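Local coordinates for peptidase M16 domain protein (PDB 4XEA), which probably hydrolyses peptide bonds as a metallopeptidase of the insulinase-like M16 family, with a nickel ion at the metal site in this crystal, at residues Tyr149-Leu152 with Leu153-Met156; Pro237-Ser240 with Arg241-Met244; Asn267-Glu270 with Gln271-Met275; Gln407-Arg411 with Glu412-Val416. One frame throughout, in Å; residues are numbered along the deposited sequence.

Contact 1: residues Tyr149-Leu152 with Leu153-Met156; sequences YMEL and LRAM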
# COMPACT_ATOMS: atom_id res chain seq x y z
N TYR A 149 -11.60 -4.76 16.37
CA TYR A 149 -12.40 -3.66 15.81
C TYR A 149 -13.89 -3.90 16.05
O TYR A 149 -14.59 -3.02 16.56
CB TYR A 149 -12.09 -3.56 14.32
CG TYR A 149 -12.90 -2.56 13.57
CD1 TYR A 149 -13.87 -2.97 12.67
CD2 TYR A 149 -12.73 -1.22 13.77
CE1 TYR A 149 -14.63 -2.06 11.95
CE2 TYR A 149 -13.51 -0.27 13.06
CZ TYR A 149 -14.44 -0.71 12.16
OH TYR A 149 -15.21 0.18 11.45
N MSE A 150 -14.37 -5.10 15.72
CA MSE A 150 -15.81 -5.35 15.86
C MSE A 150 -16.22 -5.39 17.34
O MSE A 150 -17.32 -4.94 17.67
CB MSE A 150 -16.28 -6.61 15.09
CG MSE A 150 -16.34 -6.41 13.53
SE MSE A 150 -17.23 -4.81 12.84
CE MSE A 150 -18.85 -4.93 13.96
N GLU A 151 -15.33 -5.83 18.23
CA GLU A 151 -15.62 -5.82 19.68
C GLU A 151 -15.80 -4.36 20.19
O GLU A 151 -16.73 -4.07 20.91
CB GLU A 151 -14.54 -6.55 20.49
CG GLU A 151 -14.53 -8.07 20.36
CD GLU A 151 -15.88 -8.72 20.68
OE1 GLU A 151 -16.68 -8.16 21.48
OE2 GLU A 151 -16.14 -9.81 20.11
N LEU A 152 -14.95 -3.47 19.72
CA LEU A 152 -15.05 -2.03 20.04
C LEU A 152 -16.41 -1.47 19.60
O LEU A 152 -17.18 -0.89 20.42
CB LEU A 152 -13.86 -1.31 19.40
CG LEU A 152 -13.66 0.21 19.53
CD1 LEU A 152 -14.72 0.93 18.77
CD2 LEU A 152 -13.62 0.59 20.95
N LEU A 153 -16.78 -1.70 18.34
CA LEU A 153 -18.07 -1.24 17.83
C LEU A 153 -19.26 -1.80 18.57
O LEU A 153 -20.26 -1.04 18.85
CB LEU A 153 -18.21 -1.50 16.32
CG LEU A 153 -17.27 -0.72 15.37
CD1 LEU A 153 -17.58 -1.01 13.86
CD2 LEU A 153 -17.41 0.78 15.59
N ARG A 154 -19.18 -3.09 18.88
CA ARG A 154 -20.23 -3.78 19.60
C ARG A 154 -20.37 -3.20 21.04
O ARG A 154 -21.47 -3.09 21.55
CB ARG A 154 -20.03 -5.29 19.67
CG ARG A 154 -20.55 -6.04 18.43
CD ARG A 154 -20.62 -7.58 18.64
NE ARG A 154 -19.34 -8.30 18.64
CZ ARG A 154 -18.70 -8.76 17.55
NH1 ARG A 154 -17.56 -9.43 17.70
NH2 ARG A 154 -19.16 -8.53 16.32
N ALA A 155 -19.24 -2.82 21.62
CA ALA A 155 -19.24 -2.18 22.94
C ALA A 155 -19.78 -0.73 22.85
O ALA A 155 -20.58 -0.27 23.69
CB ALA A 155 -17.83 -2.24 23.53
N MSE A 156 -19.35 -0.01 21.82
CA MSE A 156 -19.69 1.39 21.66
C MSE A 156 -21.17 1.66 21.34
O MSE A 156 -21.76 2.59 21.91
CB MSE A 156 -18.78 2.01 20.60
CG MSE A 156 -19.01 3.45 20.27
SE MSE A 156 -17.66 4.21 19.08
CE MSE A 156 -16.22 4.18 20.21
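The C-terminal two turns of helix 144-156, in the insulinase-family part of the chain, hold this local i to i+3 and i+4 contact, in which Leu153 packs against Tyr149 and Arg154 pairs with Glu151. The helix runs against the five-stranded sheet that holds strands 314-321 and 415-422. Its backbone is regular. Leu153 N bonds to Tyr149 O, and Met156 N reaches Leu152 O at 2.7 Å.

Leu153 rests over one face of the Tyr149 ring. Its CG lies off toward the rim, and its CD1 touches Tyr149 CZ at 3.6 Å. The ring is turned to this place by chi1 of 176°, which sets CG anti to the backbone N. The Tyr149 hydroxyl is hydrogen-bonded to Tyr315 in the sheet. The same Leu153 CD1 meets the selenium of selenomethionine Met150 (SE) at 4.0 Å, so one methyl touches both side chains.

The polar side of the helix carries a salt bridge. Arg154 NH1 donates to Glu151 OE2 at 2.8 Å with an N-H...O angle of 167°. The acceptor is in the guanidinium plane, but the donor comes from above the carboxylate plane, and the two planes are 76° apart. Arg147 also binds Glu151 OE2, so two arginines share one oxygen, which would favour the ionised carboxylate. Met150 O lies over the centre of the guanidinium face. Further along, Leu152 and Met156 run alongside each other, with Leu152 CD1 3.9 Å from Met156 CE.

Contact 2: residues Pro237-Ser240 with Arg241-Met244; sequences PARS and RHWM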
# COMPACT_ATOMS: atom_id res chain seq x y z
N PRO A 237 -21.47 4.76 25.56
CA PRO A 237 -21.28 3.40 25.05
C PRO A 237 -22.16 2.41 25.79
O PRO A 237 -22.53 2.64 26.92
CB PRO A 237 -19.79 3.10 25.32
CG PRO A 237 -19.29 4.13 26.16
CD PRO A 237 -20.25 5.31 26.18
N ALA A 238 -22.47 1.31 25.12
CA ALA A 238 -23.20 0.21 25.75
C ALA A 238 -22.34 -0.45 26.83
O ALA A 238 -22.81 -0.75 27.90
CB ALA A 238 -23.69 -0.82 24.65
N ARG A 239 -21.06 -0.63 26.55
CA ARG A 239 -20.08 -1.12 27.53
C ARG A 239 -18.82 -0.27 27.33
O ARG A 239 -18.33 -0.15 26.23
CB ARG A 239 -19.80 -2.63 27.31
CG ARG A 239 -20.97 -3.56 27.71
CD ARG A 239 -20.76 -5.07 27.32
NE ARG A 239 -20.89 -5.28 25.86
CZ ARG A 239 -19.88 -5.48 25.01
NH1 ARG A 239 -18.61 -5.55 25.43
NH2 ARG A 239 -20.15 -5.63 23.70
N SER A 240 -18.28 0.31 28.38
CA SER A 240 -17.15 1.22 28.22
C SER A 240 -15.78 0.52 28.31
O SER A 240 -14.76 1.14 28.03
CB SER A 240 -17.22 2.36 29.26
OG SER A 240 -17.09 1.86 30.55
N ARG A 241 -15.78 -0.77 28.69
CA ARG A 241 -14.54 -1.53 28.84
C ARG A 241 -14.77 -2.97 28.42
O ARG A 241 -15.78 -3.57 28.78
CB ARG A 241 -14.04 -1.51 30.30
CG ARG A 241 -13.84 -0.13 30.98
CD ARG A 241 -12.55 0.52 30.50
NE ARG A 241 -12.27 1.80 31.16
CZ ARG A 241 -12.82 2.97 30.83
NH1 ARG A 241 -13.68 3.08 29.83
NH2 ARG A 241 -12.49 4.06 31.50
N HIS A 242 -13.81 -3.55 27.70
CA HIS A 242 -13.92 -4.93 27.27
C HIS A 242 -12.51 -5.51 27.08
O HIS A 242 -11.56 -4.80 26.70
CB HIS A 242 -14.78 -5.04 26.01
CG HIS A 242 -15.04 -6.45 25.57
ND1 HIS A 242 -15.97 -7.26 26.17
CD2 HIS A 242 -14.46 -7.20 24.59
CE1 HIS A 242 -15.97 -8.45 25.59
NE2 HIS A 242 -15.05 -8.44 24.64
N TRP A 243 -12.37 -6.78 27.43
CA TRP A 243 -11.19 -7.55 27.02
C TRP A 243 -11.64 -8.94 26.65
O TRP A 243 -12.72 -9.41 27.07
CB TRP A 243 -10.09 -7.59 28.09
CG TRP A 243 -10.60 -8.03 29.47
CD1 TRP A 243 -10.96 -7.22 30.51
CD2 TRP A 243 -10.86 -9.36 29.90
NE1 TRP A 243 -11.39 -7.96 31.58
CE2 TRP A 243 -11.32 -9.29 31.24
CE3 TRP A 243 -10.68 -10.62 29.32
CZ2 TRP A 243 -11.68 -10.38 31.94
CZ3 TRP A 243 -11.02 -11.72 30.02
CH2 TRP A 243 -11.51 -11.61 31.33
N MSE A 244 -10.81 -9.61 25.83
CA MSE A 244 -11.06 -10.98 25.51
C MSE A 244 -9.74 -11.61 25.11
O MSE A 244 -8.77 -10.91 24.84
CB MSE A 244 -12.10 -11.06 24.39
CG MSE A 244 -11.67 -10.37 23.12
SE MSE A 244 -12.62 -11.09 21.59
CE MSE A 244 -12.63 -13.02 21.95
O HOH W 1 -17.64 -5.60 28.20
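Arg239 and His242 lie side by side and point the same way, at the point where a loop enters edge strand 241-246 of the five-stranded mixed sheet. The guanidinium and imidazole planes are turned 71° from each other. Arg239 NH1 comes within 3.2 Å of His242 ND1, but the angle is too poor for a hydrogen bond.

A water joins the loop to the strand instead. It accepts from Arg239 NH1 at 2.9 Å and donates to Arg241 O at 2.8 Å. It sits at the edge of the guanidinium, near its plane, and also in the plane of the His242 ring. The Arg239 chain can reach it because it is bent at chi3 (-73°), which swings NH1 across toward His242 and the water. A chi1 near 180° carries the imidazole alongside the Arg239 guanidinium. Both side chains also touch helix 144-156: Arg239 lies on Arg154 and Ala155, and His242 on Glu151.

Arg241 leaves the strand differently. Its side chain folds back over the preceding peptide through a bend at chi2. NH1 then donates to Ser240 O at 2.9 Å with an N-H...O angle of 162°. The oxygen is in the guanidinium plane, whereas the donor stands well above the carbonyl plane and not on a lone pair. The backbone of Ser240 and His242 pairs with Val417 of the parallel neighbour strand 415-422. The contact is at the surface, and the Ser240 side chain stays close to the folded arginine, with CB and OG each 3.7 Å from Arg241 NH1.

Contact 3: residues Asn267-Glu270 with Gln271-Met275; sequences NLIE and QDTAM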
# COMPACT_ATOMS: atom_id res chain seq x y z
N ASN A 267 -20.14 20.60 6.81
CA ASN A 267 -19.88 20.36 8.23
C ASN A 267 -19.02 19.08 8.46
O ASN A 267 -18.16 19.01 9.35
CB ASN A 267 -21.19 20.25 9.02
CG ASN A 267 -21.95 21.59 9.14
OD1 ASN A 267 -21.37 22.68 9.11
ND2 ASN A 267 -23.26 21.50 9.29
N LEU A 268 -19.30 18.06 7.66
CA LEU A 268 -18.60 16.81 7.74
C LEU A 268 -17.16 16.98 7.27
O LEU A 268 -16.23 16.49 7.92
CB LEU A 268 -19.31 15.76 6.89
CG LEU A 268 -18.63 14.38 6.82
CD1 LEU A 268 -19.68 13.27 6.79
CD2 LEU A 268 -17.75 14.32 5.60
N ILE A 269 -16.98 17.71 6.18
CA ILE A 269 -15.65 18.01 5.63
C ILE A 269 -14.82 18.72 6.69
O ILE A 269 -13.62 18.42 6.90
CB ILE A 269 -15.70 18.86 4.35
CG1 ILE A 269 -16.22 18.07 3.12
CG2 ILE A 269 -14.30 19.45 4.05
CD1 ILE A 269 -16.74 18.95 1.90
N GLU A 270 -15.42 19.71 7.35
CA GLU A 270 -14.67 20.49 8.33
C GLU A 270 -14.28 19.63 9.54
O GLU A 270 -13.17 19.71 10.06
CB GLU A 270 -15.50 21.73 8.77
CG GLU A 270 -14.74 22.77 9.59
CD GLU A 270 -14.55 22.39 11.07
OE1 GLU A 270 -15.28 21.49 11.55
OE2 GLU A 270 -13.67 23.01 11.74
N GLN A 271 -15.22 18.85 10.03
CA GLN A 271 -14.99 18.06 11.26
C GLN A 271 -13.97 16.92 11.00
O GLN A 271 -13.11 16.65 11.82
CB GLN A 271 -16.31 17.51 11.74
CG GLN A 271 -16.28 16.86 13.11
CD GLN A 271 -17.68 16.60 13.62
OE1 GLN A 271 -18.43 17.53 13.85
NE2 GLN A 271 -18.02 15.34 13.78
N ASP A 272 -14.09 16.27 9.84
CA ASP A 272 -13.14 15.23 9.41
C ASP A 272 -11.70 15.79 9.24
O ASP A 272 -10.70 15.19 9.71
CB ASP A 272 -13.66 14.60 8.11
CG ASP A 272 -12.97 13.28 7.75
OD1 ASP A 272 -12.49 12.54 8.62
OD2 ASP A 272 -12.94 12.98 6.53
N THR A 273 -11.59 16.95 8.62
CA THR A 273 -10.30 17.58 8.40
C THR A 273 -9.68 18.00 9.73
O THR A 273 -8.51 17.74 9.99
CB THR A 273 -10.41 18.78 7.47
OG1 THR A 273 -10.95 18.33 6.23
CG2 THR A 273 -9.04 19.39 7.20
N ALA A 274 -10.50 18.61 10.58
CA ALA A 274 -10.06 19.02 11.89
C ALA A 274 -9.55 17.82 12.73
O ALA A 274 -8.55 17.94 13.42
CB ALA A 274 -11.19 19.74 12.62
N MSE A 275 -10.23 16.68 12.67
CA MSE A 275 -9.75 15.51 13.40
C MSE A 275 -8.43 14.96 12.82
O MSE A 275 -7.59 14.42 13.56
CB MSE A 275 -10.82 14.42 13.43
CG MSE A 275 -12.01 14.73 14.32
SE MSE A 275 -11.51 15.07 16.14
CE MSE A 275 -10.88 13.25 16.59
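Thr273 and Ile269 are linked twice, one turn apart on helix 265-283. Ile269 O accepts both bonds from the same residue. Thr273 N reaches it at 3.0 Å and Thr273 OG1 at 2.8 Å, and the two donors come from opposite faces of the carbonyl plane. The hydroxyl is placed by chi1 of -58°, which sets OG1 beside the backbone N and anti to the carbonyl carbon. The Thr273 hydroxyl proton is thus used within the helix, and the side chain lies alongside Ile269, with Ile269 CG2 4.2 Å from Thr273 OG1.

The neighbouring carbonyls accept the usual i+4 amides. Gln271 N binds Asn267 O at 3.0 Å, Asp272 N binds Leu268 O at 2.9 Å, and Ala274 N binds Glu270 O at 2.9 Å.

Three side chains find their polar partners elsewhere in the chain. Glu270 OE1 makes a salt bridge to Arg401, Gln271 NE2 bonds to the Tyr307 hydroxyl, and Asp272 OD2 to the hydroxyl of Tyr377. The Glu270 chain is bent at chi2, which brings OE2 to 4.2 Å from Ala274 CB.

Ile269 and Thr273 also touch helix 387-396, while Leu268 and Gln271 touch Leu309 of strand 304-309. A threonine hydroxyl bonded to the carbonyl four residues back is a familiar feature of alpha-helices, here in a helix packed between a sheet strand and other helices.

Contact 4: residues Gln407-Arg411 with Glu412-Val416; sequences QEHLR and EDNMV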
# COMPACT_ATOMS: atom_id res chain seq x y z
N GLN A 407 -12.53 19.16 23.21
CA GLN A 407 -13.42 19.22 24.39
C GLN A 407 -14.79 18.56 24.16
O GLN A 407 -15.34 17.93 25.07
CB GLN A 407 -13.60 20.69 24.82
CG GLN A 407 -12.30 21.35 25.32
CD GLN A 407 -11.85 20.84 26.67
OE1 GLN A 407 -12.67 20.38 27.47
NE2 GLN A 407 -10.56 20.95 26.95
N GLU A 408 -15.31 18.72 22.95
CA GLU A 408 -16.57 18.14 22.48
C GLU A 408 -16.53 16.61 22.40
O GLU A 408 -17.53 15.92 22.63
CB GLU A 408 -16.81 18.58 21.01
CG GLU A 408 -17.72 19.68 20.81
CD GLU A 408 -17.76 20.18 19.35
OE1 GLU A 408 -16.97 19.74 18.45
OE2 GLU A 408 -18.60 21.06 19.12
N HIS A 409 -15.43 16.10 21.91
CA HIS A 409 -15.39 14.76 21.44
C HIS A 409 -14.43 13.81 22.17
O HIS A 409 -14.78 12.65 22.37
CB HIS A 409 -15.03 14.76 19.96
CG HIS A 409 -14.98 13.38 19.38
ND1 HIS A 409 -16.04 12.52 19.43
CD2 HIS A 409 -13.99 12.71 18.74
CE1 HIS A 409 -15.71 11.38 18.85
NE2 HIS A 409 -14.47 11.47 18.42
N LEU A 410 -13.21 14.23 22.48
CA LEU A 410 -12.28 13.32 23.12
C LEU A 410 -12.44 13.44 24.64
O LEU A 410 -11.61 14.07 25.31
CB LEU A 410 -10.84 13.57 22.65
CG LEU A 410 -10.64 13.37 21.12
CD1 LEU A 410 -9.23 13.64 20.72
CD2 LEU A 410 -11.07 11.99 20.64
N ARG A 411 -13.48 12.78 25.17
CA ARG A 411 -13.87 12.87 26.56
C ARG A 411 -13.74 11.51 27.25
O ARG A 411 -13.31 10.55 26.63
CB ARG A 411 -15.32 13.40 26.68
CG ARG A 411 -15.64 14.67 25.84
CD ARG A 411 -16.95 15.37 26.30
NE ARG A 411 -18.00 14.39 26.57
CZ ARG A 411 -18.77 13.84 25.64
NH1 ARG A 411 -18.64 14.18 24.37
NH2 ARG A 411 -19.68 12.93 25.96
N GLU A 412 -14.09 11.43 28.53
CA GLU A 412 -14.06 10.15 29.24
C GLU A 412 -15.38 9.39 29.17
O GLU A 412 -15.39 8.16 29.11
CB GLU A 412 -13.67 10.39 30.70
CG GLU A 412 -12.22 10.82 30.77
CD GLU A 412 -11.59 10.48 32.08
OE1 GLU A 412 -11.89 11.20 33.05
OE2 GLU A 412 -10.81 9.49 32.11
N ASP A 413 -16.48 10.10 29.13
CA ASP A 413 -17.79 9.44 29.20
C ASP A 413 -18.27 8.88 27.85
O ASP A 413 -19.23 8.10 27.82
CB ASP A 413 -18.83 10.36 29.80
CG ASP A 413 -18.80 11.73 29.18
OD1 ASP A 413 -18.27 12.67 29.82
OD2 ASP A 413 -19.25 11.87 28.04
N ASN A 414 -17.60 9.21 26.75
CA ASN A 414 -17.96 8.60 25.46
C ASN A 414 -16.89 7.65 24.93
O ASN A 414 -16.82 7.37 23.71
CB ASN A 414 -18.33 9.68 24.40
CG ASN A 414 -17.11 10.52 23.98
OD1 ASN A 414 -16.22 10.75 24.81
ND2 ASN A 414 -17.10 11.03 22.72
N MSE A 415 -16.07 7.14 25.84
CA MSE A 415 -14.86 6.42 25.51
C MSE A 415 -15.03 4.94 25.81
O MSE A 415 -15.67 4.58 26.75
CB MSE A 415 -13.67 6.99 26.31
CG MSE A 415 -12.36 6.34 26.04
SE MSE A 415 -10.90 6.94 27.14
CE MSE A 415 -11.54 6.42 28.94
N VAL A 416 -14.44 4.10 24.95
CA VAL A 416 -14.44 2.66 25.11
C VAL A 416 -12.99 2.25 25.06
O VAL A 416 -12.21 2.72 24.19
CB VAL A 416 -15.18 1.93 23.96
CG1 VAL A 416 -15.10 0.41 24.17
CG2 VAL A 416 -16.61 2.39 23.90
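Chi1 of 68° puts the Asn414 amide between its own backbone N and carbonyl carbon, and from there the amide reaches back to His409 and Arg411. Arg411 is bent at chi3, which brings its guanidinium over that amide. The two flat groups are stacked with their planes only 17° apart, and Asn414 CG lies over one guanidinium face, off toward the rim. The side chains themselves cross at about a right angle.

Asn414 ND2 donates to His409 O at 2.9 Å, with the acceptor in the amide plane and an N-H...O angle of 164°. The same ND2 also bonds to Lys258 O, so the amide nitrogen of this buried side chain ties the helix end to strand 252-258. Its OD1 takes a weak bond from Arg411 N at 3.4 Å.

These residues form the link from helix 399-409 to strand 415-422. His409 is the last helical residue, Leu410 is the centre of an inverse gamma turn, and Glu412 to Met415 make a type I beta turn with Asn414 inside it.

The guanidinium has further partners at its edge. Arg411 NH1 gives a 2.7 Å bond to Glu408 O, which lies in the guanidinium plane. Arg411 NH2 forms a salt bridge with Asp413 OD2, modelled as very short, so its exact length is doubtful. The His409 ring stands nearly upright to the Asn414 amide, and its NE2 is hydrogen-bonded to Thr316. On the strand side, Met415 CB packs on Arg411 O at 3.6 Å.

Overall arrangement
Contacts 1, 2 and 4 meet around the five-stranded sheet. Contacts 1 and 2 have centres 8 Å apart and are joined by a probable backbone hydrogen bond, Arg239 N to Ala155 O at 2.9 Å. Contact 4 packs on contact 1 through Val416, with its CG1 3.5 Å from Leu152 CD2. It also meets contact 2, where strands 241-246 and 415-422 are neighbours. Contact 3 touches only contact 4 of the other three, Met275 CE lying 3.8 Å from His409 CD2. The nickel ion, bound by His61, His65 and Glu136, is about 14 Å from the Met150 side chain of contact 1.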